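Local coordinates for protein response regulator aspartate phosphatase I (Bacillus subtilis subsp. subtilis, PDB 4I1A) that dephosphorylates the sporulation phosphotransferase Spo0F and activates gene expression, excision and transfer of the mobile element ICEBs1, at residues I248-I253 against T263-T268; I292-D297 against K304-E309; S124-A129 against S150-Y155. All coordinates share one frame; numbering follows the deposited sequence.

In the fold
Following the chain from the N-terminal end of the model, interaction 3 comes first: it closes a loop of 20 residues and ties helix 119-129 to the C-terminal end of helix 139-155. Interaction 1 then joins helix 240-257 to helix 261-275 across a link of 9 residues, and interaction 2 joins helix 279-295 to helix 299-313 across 6. The three loops run in series; none nests in or crosses another. Interactions 1 and 2 touch, Phe267 packing on Phe305 and Thr263 on Ile292, so four successive helices of the TPR array are joined there. Interaction 3 lies on the opposite side of the chain's centre from both, its own centre about 32 Å from that of interaction 1.

Interaction 1 (I248-I253 against T263-T268); sequences ILALEI and TKTLFT
Leu251 lays its CD1 methyl over the branch of Leu266, 3.6 Å from CG of that residue, and its CD2 also comes within 3.9 Å of Leu266 CD2. The two leucines cross at about a right angle, with CD1 of Leu251 set against CG and CD2 of Leu266. Leu251 CG stands anti to the backbone N (chi1 -166°), which brings CD1, and less closely CD2, to the neighbouring helix. Beside this pair, Thr265 uses its methyl as the bridging group: CG2 lies 4.2 Å from Ala250 CB and 4.1 Å from Leu251 CD1. With OG1 beside the backbone N and CG2 anti to it (chi1 -56°), the methyl of Thr265 faces the other helix while the hydroxyl is hydrogen-bonded to the carbonyl of Phe261, one turn back. Segment 248-253 lies in the predicted TPR 4, and the packing joins helix 240-257 to helix 261-275, the next in the chain, the two segments running at 150° with their axes 9.7 Å apart, as successive antiparallel helices do in a TPR superhelix. All four touching residues are buried, and no hydrogen bond crosses between the segments. Tyr285 of helix 279-295 packs on both Leu251 and Leu266, while Met228 of helix 220-236 touches Thr265.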
ATOM      1  N   ILE A 248      -8.086   7.546  12.209  1.00 56.49           N
ATOM      2  CA  ILE A 248      -9.392   8.186  12.305  1.00 60.28           C
ATOM      3  C   ILE A 248      -9.399   9.548  11.616  1.00 66.77           C
ATOM      4  O   ILE A 248     -10.433   9.983  11.117  1.00 70.72           O
ATOM      5  CB  ILE A 248      -9.908   8.352  13.761  1.00 76.36           C
ATOM      6  CG1 ILE A 248      -8.984   9.253  14.578  1.00 83.29           C
ATOM      7  CG2 ILE A 248     -10.087   7.004  14.427  1.00 72.73           C
ATOM      8  CD1 ILE A 248      -9.704   9.976  15.698  1.00 85.61           C
ATOM      9  N   LEU A 249      -8.253  10.225  11.602  1.00 66.59           N
ATOM     10  CA  LEU A 249      -8.142  11.499  10.905  1.00 63.08           C
ATOM     11  C   LEU A 249      -8.329  11.255   9.414  1.00 65.24           C
ATOM     12  O   LEU A 249      -8.995  12.029   8.724  1.00 66.88           O
ATOM     13  CB  LEU A 249      -6.790  12.162  11.178  1.00 61.94           C
ATOM     14  CG  LEU A 249      -6.607  12.778  12.569  1.00 68.51           C
ATOM     15  CD1 LEU A 249      -5.253  13.490  12.710  1.00 66.06           C
ATOM     16  CD2 LEU A 249      -7.749  13.735  12.896  1.00 66.36           C
ATOM     17  N   ALA A 250      -7.753  10.157   8.934  1.00 61.11           N
ATOM     18  CA  ALA A 250      -7.932   9.744   7.550  1.00 63.09           C
ATOM     19  C   ALA A 250      -9.389   9.389   7.309  1.00 66.36           C
ATOM     20  O   ALA A 250      -9.982   9.770   6.301  1.00 71.56           O
ATOM     21  CB  ALA A 250      -7.044   8.555   7.234  1.00 56.41           C
ATOM     22  N   LEU A 251      -9.955   8.661   8.262  1.00 67.63           N
ATOM     23  CA  LEU A 251     -11.331   8.200   8.204  1.00 64.92           C
ATOM     24  C   LEU A 251     -12.327   9.348   8.071  1.00 65.26           C
ATOM     25  O   LEU A 251     -13.283   9.244   7.309  1.00 63.90           O
ATOM     26  CB  LEU A 251     -11.643   7.385   9.462  1.00 75.26           C
ATOM     27  CG  LEU A 251     -12.911   6.532   9.462  1.00 79.28           C
ATOM     28  CD1 LEU A 251     -12.829   5.528   8.331  1.00 74.77           C
ATOM     29  CD2 LEU A 251     -13.101   5.831  10.817  1.00 72.00           C
ATOM     30  N   GLU A 252     -12.098  10.434   8.814  1.00 68.55           N
ATOM     31  CA  GLU A 252     -12.987  11.597   8.803  1.00 83.88           C
ATOM     32  C   GLU A 252     -13.134  12.154   7.399  1.00 86.69           C
ATOM     33  O   GLU A 252     -14.226  12.543   6.981  1.00 93.30           O
ATOM     34  CB  GLU A 252     -12.442  12.720   9.694  1.00103.56           C
ATOM     35  CG  GLU A 252     -12.384  12.427  11.184  1.00113.03           C
ATOM     36  CD  GLU A 252     -11.679  13.538  11.958  1.00120.25           C
ATOM     37  OE1 GLU A 252     -11.152  13.256  13.057  1.00121.69           O
ATOM     38  OE2 GLU A 252     -11.652  14.689  11.462  1.00117.29           O
ATOM     39  N   ILE A 253     -12.014  12.208   6.688  1.00 84.88           N
ATOM     40  CA  ILE A 253     -11.967  12.778   5.346  1.00 79.44           C
ATOM     41  C   ILE A 253     -12.552  11.817   4.311  1.00 70.96           C
ATOM     42  O   ILE A 253     -13.373  12.208   3.480  1.00 72.67           O
ATOM     43  CB  ILE A 253     -10.517  13.166   4.971  1.00 71.06           C
ATOM     44  CG1 ILE A 253     -10.064  14.363   5.811  1.00 71.14           C
ATOM     45  CG2 ILE A 253     -10.393  13.474   3.482  1.00 68.72           C
ATOM     46  CD1 ILE A 253      -8.554  14.511   5.907  1.00 70.89           C
ATOM     47  N   THR A 263     -12.455   1.737   2.860  1.00 57.32           N
ATOM     48  CA  THR A 263     -12.538   0.353   3.314  1.00 58.71           C
ATOM     49  C   THR A 263     -11.234  -0.117   3.967  1.00 57.50           C
ATOM     50  O   THR A 263     -11.239  -0.746   5.030  1.00 61.12           O
ATOM     51  CB  THR A 263     -12.925  -0.591   2.154  1.00 57.12           C
ATOM     52  OG1 THR A 263     -14.169  -0.155   1.576  1.00 63.72           O
ATOM     53  CG2 THR A 263     -13.080  -2.003   2.669  1.00 52.25           C
ATOM     54  N   LYS A 264     -10.119   0.201   3.318  1.00 52.15           N
ATOM     55  CA  LYS A 264      -8.796  -0.207   3.765  1.00 52.85           C
ATOM     56  C   LYS A 264      -8.435   0.455   5.103  1.00 54.72           C
ATOM     57  O   LYS A 264      -7.832  -0.161   5.981  1.00 55.98           O
ATOM     58  CB  LYS A 264      -7.781   0.152   2.677  1.00 55.33           C
ATOM     59  CG  LYS A 264      -6.342   0.208   3.134  1.00 59.88           C
ATOM     60  CD  LYS A 264      -5.386   0.308   1.959  1.00 61.87           C
ATOM     61  CE  LYS A 264      -3.947   0.032   2.413  1.00 71.17           C
ATOM     62  NZ  LYS A 264      -2.915   0.306   1.366  1.00 78.86           N
ATOM     63  N   THR A 265      -8.814   1.717   5.241  1.00 48.75           N
ATOM     64  CA  THR A 265      -8.635   2.464   6.476  1.00 54.27           C
ATOM     65  C   THR A 265      -9.456   1.861   7.631  1.00 59.48           C
ATOM     66  O   THR A 265      -8.974   1.771   8.759  1.00 56.82           O
ATOM     67  CB  THR A 265      -9.056   3.938   6.253  1.00 52.55           C
ATOM     68  OG1 THR A 265      -8.304   4.477   5.164  1.00 55.03           O
ATOM     69  CG2 THR A 265      -8.848   4.800   7.499  1.00 45.49           C
ATOM     70  N   LEU A 266     -10.700   1.466   7.360  1.00 52.19           N
ATOM     71  CA  LEU A 266     -11.527   0.851   8.403  1.00 53.10           C
ATOM     72  C   LEU A 266     -10.981  -0.521   8.751  1.00 44.99           C
ATOM     73  O   LEU A 266     -11.025  -0.960   9.904  1.00 47.18           O
ATOM     74  CB  LEU A 266     -12.998   0.742   7.970  1.00 51.96           C
ATOM     75  CG  LEU A 266     -13.788   2.049   8.048  1.00 55.86           C
ATOM     76  CD1 LEU A 266     -15.003   1.996   7.125  1.00 58.35           C
ATOM     77  CD2 LEU A 266     -14.198   2.352   9.505  1.00 50.71           C
ATOM     78  N   PHE A 267     -10.453  -1.198   7.748  1.00 45.91           N
ATOM     79  CA  PHE A 267      -9.892  -2.510   7.983  1.00 46.88           C
ATOM     80  C   PHE A 267      -8.700  -2.404   8.928  1.00 50.62           C
ATOM     81  O   PHE A 267      -8.640  -3.096   9.957  1.00 53.00           O
ATOM     82  CB  PHE A 267      -9.495  -3.183   6.666  1.00 43.52           C
ATOM     83  CG  PHE A 267      -8.769  -4.480   6.863  1.00 49.16           C
ATOM     84  CD1 PHE A 267      -9.480  -5.663   7.019  1.00 40.81           C
ATOM     85  CD2 PHE A 267      -7.376  -4.516   6.943  1.00 48.75           C
ATOM     86  CE1 PHE A 267      -8.822  -6.864   7.229  1.00 42.13           C
ATOM     87  CE2 PHE A 267      -6.709  -5.716   7.159  1.00 48.95           C
ATOM     88  CZ  PHE A 267      -7.433  -6.893   7.298  1.00 53.98           C
ATOM     89  N   THR A 268      -7.764  -1.530   8.571  1.00 50.82           N
ATOM     90  CA  THR A 268      -6.543  -1.313   9.349  1.00 53.47           C
ATOM     91  C   THR A 268      -6.878  -0.841  10.763  1.00 51.98           C
ATOM     92  O   THR A 268      -6.275  -1.286  11.741  1.00 54.68           O
ATOM     93  CB  THR A 268      -5.615  -0.289   8.643  1.00 52.07           C
ATOM     94  OG1 THR A 268      -5.504  -0.641   7.258  1.00 51.18           O
ATOM     95  CG2 THR A 268      -4.204  -0.259   9.278  1.00 40.03           C
TER

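Interaction 2 (I292-D297 against K304-E309); sequences IADKSD and KFKILE
Ala293 points its CB at the ring of Phe305 and meets CD2 at 4.2 Å, approaching the ring obliquely. This is the apolar half of a small contact that buries 79 Å² in all. Phe286 of helix 279-295 also packs on the ring, and Phe267 meets it edge-to-face. Next in the chain, Asp294, an exposed residue, brings OD2 to 4.4 Å from Lys306 NZ. That is too far for a salt bridge, though the opposite charges may still attract weakly. The lysine is folded rather than extended, with bends at chi2 (-42°) and chi4 (-61°), and its ammonium group is hydrogen-bonded to the carbonyl of Ser302. Past Lys295, the Ser296 hydroxyl turns back over the helix end, with the Ile292 O and Ala293 O carbonyls both near OG. Asp297 then takes a positive phi of 56° and closes a Schellman motif, its N bonded to Asp294 O at 3.2 Å. The motif ends helix 279-295, and helix 299-313 begins soon after. Both segments lie in the predicted TPR 5, and the arrangement is consistent with the antiparallel helix pair of a tetratricopeptide repeat.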
ATOM      1  N   ILE A 292     -19.273  -1.745   4.199  1.00 61.64           N
ATOM      2  CA  ILE A 292     -18.780  -0.936   3.100  1.00 65.65           C
ATOM      3  C   ILE A 292     -18.085  -1.798   2.045  1.00 65.66           C
ATOM      4  O   ILE A 292     -18.224  -1.549   0.849  1.00 71.54           O
ATOM      5  CB  ILE A 292     -17.887   0.217   3.607  1.00 69.67           C
ATOM      6  CG1 ILE A 292     -18.755   1.182   4.428  1.00 79.30           C
ATOM      7  CG2 ILE A 292     -17.211   0.950   2.439  1.00 63.79           C
ATOM      8  CD1 ILE A 292     -18.112   2.518   4.733  1.00 79.60           C
ATOM      9  N   ALA A 293     -17.372  -2.828   2.491  1.00 61.47           N
ATOM     10  CA  ALA A 293     -16.706  -3.758   1.579  1.00 58.94           C
ATOM     11  C   ALA A 293     -17.706  -4.542   0.739  1.00 70.72           C
ATOM     12  O   ALA A 293     -17.513  -4.724  -0.463  1.00 75.49           O
ATOM     13  CB  ALA A 293     -15.819  -4.714   2.350  1.00 55.89           C
ATOM     14  N   ASP A 294     -18.775  -5.005   1.377  1.00 74.71           N
ATOM     15  CA  ASP A 294     -19.772  -5.807   0.682  1.00 79.33           C
ATOM     16  C   ASP A 294     -20.551  -4.997  -0.354  1.00 76.20           C
ATOM     17  O   ASP A 294     -20.811  -5.477  -1.455  1.00 76.57           O
ATOM     18  CB  ASP A 294     -20.731  -6.478   1.677  1.00 91.36           C
ATOM     19  CG  ASP A 294     -20.411  -7.957   1.901  1.00106.00           C
ATOM     20  OD1 ASP A 294     -20.813  -8.788   1.055  1.00114.15           O
ATOM     21  OD2 ASP A 294     -19.764  -8.293   2.922  1.00105.30           O
ATOM     22  N   LYS A 295     -20.912  -3.767  -0.012  1.00 73.82           N
ATOM     23  CA  LYS A 295     -21.795  -2.995  -0.883  1.00 83.47           C
ATOM     24  C   LYS A 295     -21.038  -2.266  -1.996  1.00 86.83           C
ATOM     25  O   LYS A 295     -21.638  -1.738  -2.932  1.00 92.87           O
ATOM     26  CB  LYS A 295     -22.696  -2.043  -0.077  1.00 78.69           C
ATOM     27  CG  LYS A 295     -22.131  -0.656   0.177  1.00 76.29           C
ATOM     28  CD  LYS A 295     -23.206   0.235   0.777  1.00 82.87           C
ATOM     29  CE  LYS A 295     -22.783   1.690   0.847  1.00 92.77           C
ATOM     30  NZ  LYS A 295     -23.969   2.600   0.716  1.00100.61           N
ATOM     31  N   SER A 296     -19.717  -2.260  -1.893  1.00 95.08           N
ATOM     32  CA  SER A 296     -18.864  -1.743  -2.950  1.00 95.31           C
ATOM     33  C   SER A 296     -18.350  -2.907  -3.804  1.00 99.32           C
ATOM     34  O   SER A 296     -17.561  -2.707  -4.730  1.00103.85           O
ATOM     35  CB  SER A 296     -17.685  -0.989  -2.338  1.00 89.22           C
ATOM     36  OG  SER A 296     -16.873  -1.863  -1.566  1.00 83.20           O
ATOM     37  N   ASP A 297     -18.807  -4.118  -3.481  1.00 96.18           N
ATOM     38  CA  ASP A 297     -18.354  -5.346  -4.136  1.00 99.50           C
ATOM     39  C   ASP A 297     -16.839  -5.480  -4.042  1.00 99.66           C
ATOM     40  O   ASP A 297     -16.177  -5.984  -4.950  1.00106.50           O
ATOM     41  CB  ASP A 297     -18.812  -5.415  -5.596  1.00114.72           C
ATOM     42  CG  ASP A 297     -18.617  -6.793  -6.199  1.00121.92           C
ATOM     43  OD1 ASP A 297     -18.762  -7.785  -5.453  1.00122.57           O
ATOM     44  OD2 ASP A 297     -18.304  -6.884  -7.404  1.00126.37           O
ATOM     45  N   LYS A 304     -10.789 -10.230   3.548  1.00 43.23           N
ATOM     46  CA  LYS A 304      -9.910  -9.809   4.623  1.00 45.25           C
ATOM     47  C   LYS A 304     -10.649  -9.589   5.947  1.00 45.25           C
ATOM     48  O   LYS A 304     -10.159 -10.001   7.003  1.00 45.46           O
ATOM     49  CB  LYS A 304      -9.076  -8.588   4.206  1.00 48.10           C
ATOM     50  CG  LYS A 304      -7.984  -8.938   3.186  1.00 48.57           C
ATOM     51  CD  LYS A 304      -7.352  -7.699   2.557  1.00 58.30           C
ATOM     52  CE  LYS A 304      -6.135  -8.107   1.720  1.00 61.36           C
ATOM     53  NZ  LYS A 304      -5.646  -7.029   0.822  1.00 55.60           N
ATOM     54  N   PHE A 305     -11.819  -8.946   5.902  1.00 41.59           N
ATOM     55  CA  PHE A 305     -12.656  -8.843   7.111  1.00 44.54           C
ATOM     56  C   PHE A 305     -13.029 -10.218   7.675  1.00 41.13           C
ATOM     57  O   PHE A 305     -13.049 -10.408   8.892  1.00 43.75           O
ATOM     58  CB  PHE A 305     -13.899  -7.978   6.880  1.00 49.27           C
ATOM     59  CG  PHE A 305     -13.622  -6.505   6.961  1.00 52.94           C
ATOM     60  CD1 PHE A 305     -13.329  -5.907   8.185  1.00 47.38           C
ATOM     61  CD2 PHE A 305     -13.609  -5.718   5.814  1.00 53.27           C
ATOM     62  CE1 PHE A 305     -13.049  -4.541   8.264  1.00 48.58           C
ATOM     63  CE2 PHE A 305     -13.333  -4.350   5.889  1.00 49.18           C
ATOM     64  CZ  PHE A 305     -13.060  -3.764   7.114  1.00 46.05           C
ATOM     65  N   LYS A 306     -13.245 -11.191   6.792  1.00 48.26           N
ATOM     66  CA  LYS A 306     -13.509 -12.567   7.232  1.00 57.04           C
ATOM     67  C   LYS A 306     -12.362 -13.189   8.038  1.00 56.31           C
ATOM     68  O   LYS A 306     -12.597 -14.033   8.911  1.00 52.14           O
ATOM     69  CB  LYS A 306     -13.910 -13.478   6.062  1.00 57.97           C
ATOM     70  CG  LYS A 306     -15.196 -13.055   5.347  1.00 66.15           C
ATOM     71  CD  LYS A 306     -16.292 -12.610   6.334  1.00 83.91           C
ATOM     72  CE  LYS A 306     -17.299 -11.628   5.694  1.00 81.03           C
ATOM     73  NZ  LYS A 306     -16.664 -10.343   5.217  1.00 57.64           N
ATOM     74  N   ILE A 307     -11.129 -12.773   7.755  1.00 50.24           N
ATOM     75  CA  ILE A 307      -9.981 -13.232   8.538  1.00 44.67           C
ATOM     76  C   ILE A 307     -10.033 -12.645   9.951  1.00 42.39           C
ATOM     77  O   ILE A 307      -9.868 -13.366  10.940  1.00 43.98           O
ATOM     78  CB  ILE A 307      -8.625 -12.855   7.886  1.00 49.66           C
ATOM     79  CG1 ILE A 307      -8.441 -13.593   6.552  1.00 48.24           C
ATOM     80  CG2 ILE A 307      -7.455 -13.172   8.846  1.00 37.31           C
ATOM     81  CD1 ILE A 307      -7.232 -13.074   5.741  1.00 47.42           C
ATOM     82  N   LEU A 308     -10.283 -11.340  10.043  1.00 42.85           N
ATOM     83  CA  LEU A 308     -10.453 -10.695  11.339  1.00 46.65           C
ATOM     84  C   LEU A 308     -11.616 -11.339  12.109  1.00 56.75           C
ATOM     85  O   LEU A 308     -11.509 -11.615  13.307  1.00 55.81           O
ATOM     86  CB  LEU A 308     -10.712  -9.198  11.152  1.00 47.39           C
ATOM     87  CG  LEU A 308      -9.579  -8.357  10.554  1.00 54.38           C
ATOM     88  CD1 LEU A 308      -9.901  -6.891  10.739  1.00 49.82           C
ATOM     89  CD2 LEU A 308      -8.176  -8.704  11.142  1.00 41.24           C
ATOM     90  N   GLU A 309     -12.717 -11.593  11.405  1.00 52.66           N
ATOM     91  CA  GLU A 309     -13.879 -12.217  12.011  1.00 50.42           C
ATOM     92  C   GLU A 309     -13.560 -13.573  12.618  1.00 52.66           C
ATOM     93  O   GLU A 309     -13.971 -13.876  13.747  1.00 48.81           O
ATOM     94  CB  GLU A 309     -14.999 -12.386  10.990  1.00 55.26           C
ATOM     95  CG  GLU A 309     -16.285 -12.913  11.623  1.00 53.20           C
ATOM     96  CD  GLU A 309     -17.402 -13.064  10.606  1.00 63.95           C
ATOM     97  OE1 GLU A 309     -17.174 -12.705   9.426  1.00 67.51           O
ATOM     98  OE2 GLU A 309     -18.497 -13.548  10.985  1.00 71.30           O
TER

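Interaction 3 (S124-A129 against S150-Y155)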
ATOM      1  N   SER A 124      11.162  -0.873 -21.656  1.00 83.11           N
ATOM      2  CA  SER A 124      11.984  -0.881 -22.864  1.00 87.38           C
ATOM      3  C   SER A 124      11.900   0.461 -23.580  1.00 80.56           C
ATOM      4  O   SER A 124      12.911   1.024 -23.988  1.00 81.74           O
ATOM      5  CB  SER A 124      11.538  -1.992 -23.814  1.00 98.62           C
ATOM      6  OG  SER A 124      11.700  -3.271 -23.221  1.00104.69           O
ATOM      7  N   ALA A 125      10.681   0.965 -23.721  1.00 76.43           N
ATOM      8  CA  ALA A 125      10.442   2.229 -24.405  1.00 81.95           C
ATOM      9  C   ALA A 125      11.003   3.399 -23.602  1.00 84.29           C
ATOM     10  O   ALA A 125      11.602   4.321 -24.156  1.00 87.68           O
ATOM     11  CB  ALA A 125       8.956   2.414 -24.658  1.00 80.03           C
ATOM     12  N   TYR A 126      10.801   3.349 -22.290  1.00 80.23           N
ATOM     13  CA  TYR A 126      11.383   4.324 -21.382  1.00 76.42           C
ATOM     14  C   TYR A 126      12.912   4.353 -21.486  1.00 86.51           C
ATOM     15  O   TYR A 126      13.521   5.418 -21.384  1.00 93.19           O
ATOM     16  CB  TYR A 126      10.992   3.997 -19.943  1.00 70.18           C
ATOM     17  CG  TYR A 126       9.564   4.326 -19.557  1.00 70.47           C
ATOM     18  CD1 TYR A 126       8.858   5.347 -20.191  1.00 73.00           C
ATOM     19  CD2 TYR A 126       8.929   3.624 -18.537  1.00 65.15           C
ATOM     20  CE1 TYR A 126       7.553   5.650 -19.823  1.00 73.69           C
ATOM     21  CE2 TYR A 126       7.634   3.917 -18.166  1.00 63.29           C
ATOM     22  CZ  TYR A 126       6.947   4.928 -18.807  1.00 71.23           C
ATOM     23  OH  TYR A 126       5.654   5.213 -18.429  1.00 74.52           O
ATOM     24  N   ARG A 127      13.527   3.187 -21.684  1.00 85.62           N
ATOM     25  CA  ARG A 127      14.987   3.096 -21.709  1.00 93.97           C
ATOM     26  C   ARG A 127      15.595   3.902 -22.857  1.00 97.16           C
ATOM     27  O   ARG A 127      16.706   4.434 -22.735  1.00 94.29           O
ATOM     28  CB  ARG A 127      15.470   1.636 -21.760  1.00101.66           C
ATOM     29  CG  ARG A 127      15.464   0.896 -20.413  1.00105.52           C
ATOM     30  CD  ARG A 127      16.409  -0.323 -20.434  1.00118.19           C
ATOM     31  NE  ARG A 127      16.054  -1.326 -19.428  1.00119.61           N
ATOM     32  CZ  ARG A 127      16.378  -1.249 -18.139  1.00114.10           C
ATOM     33  NH1 ARG A 127      17.067  -0.211 -17.682  1.00121.51           N
ATOM     34  NH2 ARG A 127      16.005  -2.207 -17.302  1.00 98.74           N
ATOM     35  N   ILE A 128      14.866   4.007 -23.965  1.00 95.79           N
ATOM     36  CA  ILE A 128      15.357   4.791 -25.092  1.00 98.06           C
ATOM     37  C   ILE A 128      14.913   6.245 -24.993  1.00 95.80           C
ATOM     38  O   ILE A 128      15.630   7.149 -25.421  1.00 97.40           O
ATOM     39  CB  ILE A 128      14.979   4.177 -26.454  1.00104.85           C
ATOM     40  CG1 ILE A 128      13.469   4.170 -26.661  1.00103.42           C
ATOM     41  CG2 ILE A 128      15.525   2.754 -26.569  1.00109.29           C
ATOM     42  CD1 ILE A 128      13.052   3.340 -27.854  1.00107.18           C
ATOM     43  N   ALA A 129      13.735   6.466 -24.414  1.00 90.78           N
ATOM     44  CA  ALA A 129      13.262   7.816 -24.144  1.00 82.58           C
ATOM     45  C   ALA A 129      14.265   8.536 -23.245  1.00 85.57           C
ATOM     46  O   ALA A 129      14.534   9.726 -23.416  1.00 84.88           O
ATOM     47  CB  ALA A 129      11.899   7.773 -23.492  1.00 76.69           C
ATOM     48  N   SER A 150       9.958   5.494 -12.244  1.00 70.33           N
ATOM     49  CA  SER A 150       9.987   4.949 -10.887  1.00 61.99           C
ATOM     50  C   SER A 150       8.742   4.131 -10.643  1.00 57.43           C
ATOM     51  O   SER A 150       8.791   3.106  -9.969  1.00 55.63           O
ATOM     52  CB  SER A 150      10.100   6.049  -9.831  1.00 61.05           C
ATOM     53  OG  SER A 150       8.882   6.747  -9.681  1.00 63.76           O
ATOM     54  N   TYR A 151       7.630   4.581 -11.221  1.00 62.04           N
ATOM     55  CA  TYR A 151       6.339   3.939 -11.018  1.00 62.42           C
ATOM     56  C   TYR A 151       6.244   2.545 -11.650  1.00 59.48           C
ATOM     57  O   TYR A 151       5.769   1.607 -11.011  1.00 56.23           O
ATOM     58  CB  TYR A 151       5.217   4.838 -11.530  1.00 71.65           C
ATOM     59  CG  TYR A 151       3.853   4.428 -11.038  1.00 83.54           C
ATOM     60  CD1 TYR A 151       3.442   4.727  -9.745  1.00 91.12           C
ATOM     61  CD2 TYR A 151       2.977   3.734 -11.863  1.00 89.63           C
ATOM     62  CE1 TYR A 151       2.188   4.345  -9.286  1.00 97.65           C
ATOM     63  CE2 TYR A 151       1.724   3.349 -11.413  1.00 93.36           C
ATOM     64  CZ  TYR A 151       1.334   3.657 -10.125  1.00100.19           C
ATOM     65  OH  TYR A 151       0.085   3.275  -9.682  1.00106.05           O
ATOM     66  N   VAL A 152       6.676   2.395 -12.899  1.00 61.99           N
ATOM     67  CA  VAL A 152       6.651   1.066 -13.505  1.00 70.14           C
ATOM     68  C   VAL A 152       7.588   0.130 -12.725  1.00 67.44           C
ATOM     69  O   VAL A 152       7.250  -1.025 -12.460  1.00 63.79           O
ATOM     70  CB  VAL A 152       6.989   1.094 -15.024  1.00 62.75           C
ATOM     71  CG1 VAL A 152       8.177   1.962 -15.289  1.00 67.62           C
ATOM     72  CG2 VAL A 152       7.237  -0.332 -15.558  1.00 57.37           C
ATOM     73  N   TYR A 153       8.749   0.652 -12.336  1.00 55.46           N
ATOM     74  CA  TYR A 153       9.694  -0.086 -11.514  1.00 55.86           C
ATOM     75  C   TYR A 153       9.090  -0.496 -10.173  1.00 61.69           C
ATOM     76  O   TYR A 153       9.304  -1.621  -9.710  1.00 62.21           O
ATOM     77  CB  TYR A 153      10.975   0.723 -11.318  1.00 50.94           C
ATOM     78  CG  TYR A 153      11.957   0.532 -12.447  1.00 60.76           C
ATOM     79  CD1 TYR A 153      12.208  -0.738 -12.960  1.00 64.58           C
ATOM     80  CD2 TYR A 153      12.624   1.614 -13.012  1.00 65.02           C
ATOM     81  CE1 TYR A 153      13.113  -0.930 -13.999  1.00 66.54           C
ATOM     82  CE2 TYR A 153      13.532   1.435 -14.058  1.00 66.56           C
ATOM     83  CZ  TYR A 153      13.768   0.161 -14.544  1.00 68.05           C
ATOM     84  OH  TYR A 153      14.661  -0.023 -15.578  1.00 75.22           O
ATOM     85  N   TYR A 154       8.326   0.410  -9.568  1.00 61.34           N
ATOM     86  CA  TYR A 154       7.609   0.119  -8.331  1.00 62.44           C
ATOM     87  C   TYR A 154       6.565  -0.980  -8.536  1.00 65.95           C
ATOM     88  O   TYR A 154       6.289  -1.765  -7.628  1.00 65.89           O
ATOM     89  CB  TYR A 154       6.950   1.390  -7.789  1.00 65.53           C
ATOM     90  CG  TYR A 154       6.145   1.186  -6.524  1.00 66.46           C
ATOM     91  CD1 TYR A 154       6.750   0.731  -5.356  1.00 68.03           C
ATOM     92  CD2 TYR A 154       4.782   1.461  -6.492  1.00 73.95           C
ATOM     93  CE1 TYR A 154       6.019   0.537  -4.196  1.00 74.77           C
ATOM     94  CE2 TYR A 154       4.037   1.276  -5.329  1.00 77.80           C
ATOM     95  CZ  TYR A 154       4.662   0.813  -4.185  1.00 80.29           C
ATOM     96  OH  TYR A 154       3.937   0.629  -3.025  1.00 81.09           O
ATOM     97  N   TYR A 155       5.990  -1.038  -9.731  1.00 69.41           N
ATOM     98  CA  TYR A 155       4.987  -2.053 -10.035  1.00 76.48           C
ATOM     99  C   TYR A 155       5.646  -3.431 -10.114  1.00 80.53           C
ATOM    100  O   TYR A 155       5.071  -4.428  -9.681  1.00 84.81           O
ATOM    101  CB  TYR A 155       4.268  -1.715 -11.347  1.00 88.44           C
ATOM    102  CG  TYR A 155       2.956  -2.443 -11.584  1.00104.20           C
ATOM    103  CD1 TYR A 155       2.935  -3.724 -12.129  1.00114.15           C
ATOM    104  CD2 TYR A 155       1.738  -1.839 -11.286  1.00107.91           C
ATOM    105  CE1 TYR A 155       1.737  -4.391 -12.356  1.00117.71           C
ATOM    106  CE2 TYR A 155       0.537  -2.495 -11.512  1.00112.35           C
ATOM    107  CZ  TYR A 155       0.542  -3.772 -12.046  1.00118.07           C
ATOM    108  OH  TYR A 155      -0.651  -4.430 -12.270  1.00118.25           O
TER
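Helix 119-129 and the C-terminal end of helix 139-155 meet in the helical array of this TPR protein through two neighbouring pairs of side chains. In the first, Tyr126 and Val152 both point across the gap and slide past each other in opposite directions. The methyl Val152 CG1 comes to the edge of the tyrosine ring, near its plane, 3.5 Å from Tyr126 CE2 and 3.7 Å from Tyr126 CD2. Val152 holds that methyl between its own backbone N and carbonyl carbon (chi1 45°), while CG2 sits anti to the N. Both residues are buried, and the tyrosine ring is also packed by Phe107 and Met111 of helix 102-115 and by Phe145 and Val149 from earlier turns of helix 139-155. Tyr126 thus touches both the helix before its own and the helix after it, and segment 150-155 opens the predicted TPR 2.

The second pair is polar. Arg127, extended from CG to NE, crosses Tyr153 at about a right angle, so that the phenol oxygen sits over one face of the guanidinium. Tyr153 OH lies 3.1 Å from Arg127 NH2 and 3.3 Å from Arg127 CZ, but the N-H bonds do not point at it and no hydrogen bond forms. The guanidinium and ring planes are inclined by 55°, and the arginine meets the ring at its hydroxyl-bearing edge. Arg127 is exposed, whereas Tyr153 is buried, its ring edge-to-face with Phe161 and touching Ser162 of helix 159-173.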